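Local coordinates for protein GLB-12 (Caenorhabditis elegans, PDB 4BJA), which binds heme b with its iron coordinated on both sides by the protein, and is probably a redox-signalling globin needed for reproduction in the nematode, at residues 182-185 and 186-189. The protein carries 1 engineered substitution. Sequence-based numbering, arbitrary orientation.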
loop_
_atom_site.group_PDB
_atom_site.type_symbol
_atom_site.label_atom_id
_atom_site.label_comp_id
_atom_site.label_asym_id
_atom_site.label_seq_id
_atom_site.Cartn_x
_atom_site.Cartn_y
_atom_site.Cartn_z
ATOM N N ASN A 182 -26.194 -1.987 -13.450
ATOM C CA ASN A 182 -24.917 -2.626 -13.689
ATOM C C ASN A 182 -23.795 -1.581 -13.704
ATOM O O ASN A 182 -24.037 -0.408 -13.391
ATOM C CB ASN A 182 -24.952 -3.423 -14.992
ATOM C CG ASN A 182 -24.070 -4.630 -14.938
ATOM O OD1 ASN A 182 -24.144 -5.435 -13.997
ATOM N ND2 ASN A 182 -23.214 -4.766 -15.922
ATOM N N TYR A 183 -22.575 -1.989 -14.051
ATOM C CA TYR A 183 -21.416 -1.132 -13.809
ATOM C C TYR A 183 -21.436 0.134 -14.647
ATOM O O TYR A 183 -21.692 0.082 -15.847
ATOM C CB TYR A 183 -20.124 -1.867 -14.117
ATOM C CG TYR A 183 -19.921 -3.165 -13.401
ATOM C CD1 TYR A 183 -20.139 -3.281 -12.030
ATOM C CD2 TYR A 183 -19.506 -4.277 -14.099
ATOM C CE1 TYR A 183 -19.936 -4.501 -11.387
ATOM C CE2 TYR A 183 -19.297 -5.490 -13.472
ATOM C CZ TYR A 183 -19.516 -5.594 -12.120
ATOM O OH TYR A 183 -19.289 -6.827 -11.529
ATOM N N THR A 184 -21.172 1.271 -14.020
ATOM C CA THR A 184 -21.080 2.509 -14.783
ATOM C C THR A 184 -19.645 2.720 -15.230
ATOM O O THR A 184 -18.711 2.121 -14.680
ATOM C CB THR A 184 -21.469 3.751 -13.982
ATOM O OG1 THR A 184 -20.525 3.980 -12.918
ATOM C CG2 THR A 184 -22.898 3.623 -13.443
ATOM N N THR A 185 -19.485 3.592 -16.212
ATOM C CA THR A 185 -18.163 3.931 -16.729
ATOM C C THR A 185 -17.276 4.513 -15.639
ATOM O O THR A 185 -16.082 4.174 -15.535
ATOM C CB THR A 185 -18.287 4.917 -17.935
ATOM O OG1 THR A 185 -18.960 4.256 -19.014
ATOM C CG2 THR A 185 -16.915 5.346 -18.417
ATOM N N SER A 186 -17.858 5.373 -14.806
ATOM C CA SER A 186 -17.124 5.957 -13.709
ATOM C C SER A 186 -16.673 4.907 -12.699
ATOM O O SER A 186 -15.526 4.943 -12.233
ATOM C CB SER A 186 -17.966 7.053 -13.025
ATOM O OG SER A 186 -17.285 7.471 -11.869
ATOM N N GLN A 187 -17.560 3.972 -12.365
ATOM C CA GLN A 187 -17.197 2.873 -11.476
ATOM C C GLN A 187 -16.032 2.059 -12.018
ATOM O O GLN A 187 -15.087 1.784 -11.295
ATOM C CB GLN A 187 -18.355 1.914 -11.313
ATOM C CG GLN A 187 -19.355 2.293 -10.281
ATOM C CD GLN A 187 -20.618 1.477 -10.460
ATOM O OE1 GLN A 187 -20.581 0.379 -11.012
ATOM N NE2 GLN A 187 -21.742 2.017 -9.998
ATOM N N ILE A 188 -16.126 1.649 -13.287
ATOM C CA ILE A 188 -15.128 0.769 -13.857
ATOM C C ILE A 188 -13.784 1.507 -13.895
ATOM O O ILE A 188 -12.732 0.950 -13.563
ATOM C CB ILE A 188 -15.534 0.325 -15.284
ATOM C CG1 ILE A 188 -16.791 -0.551 -15.227
ATOM C CG2 ILE A 188 -14.452 -0.479 -15.948
ATOM C CD1 ILE A 188 -17.381 -0.792 -16.626
ATOM N N THR A 189 -13.833 2.768 -14.317
ATOM C CA THR A 189 -12.615 3.578 -14.367
ATOM C C THR A 189 -11.947 3.710 -12.980
ATOM O O THR A 189 -10.738 3.495 -12.854
ATOM C CB THR A 189 -12.951 4.985 -14.960
ATOM O OG1 THR A 189 -13.474 4.854 -16.292
ATOM C CG2 THR A 189 -11.744 5.897 -14.995
#
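Gln187 and Thr184 grip each other twice in a capping box whose return bond is oddly angled: Thr184 N donates to Gln187 OE1 at 3.2 Å, yet it sits above the amide plane, with a C=O...N angle of only 100°. The reciprocal bond, Gln187 N to Thr184 OG1, is 3.0 Å long, with an N-H...O angle of 163°. It depends on the Thr184 hydroxyl lying between backbone N and carbonyl carbon (chi1 66°), which turns OG1 over the first turn of helix 185-214. Gln187 OE1 also reaches the edge of the Tyr183 ring, 3.8 Å from Tyr183 CD1, with ring and amide planes nearly perpendicular. Beside it, Tyr183 CB packs on Ile188 CG1 at 3.8 Å, while the phenol bonds to Glu42 and ties this helix start to helix 34-46. At the next residue, Thr185 O accepts two donors from opposite faces of its carbonyl plane: Thr189 N at 2.9 Å and Thr189 OG1 at 2.8 Å. A valine in place of Thr189 would probably leave Thr185 O with the backbone bond but without its hydroxyl donor. Taken together, Thr184 OG1 caps the Gln187 amide in the first turn, and Gln187 OE1 accepts from the N-cap amide, consistent with a capping box that marks and probably stabilises the start of the helix.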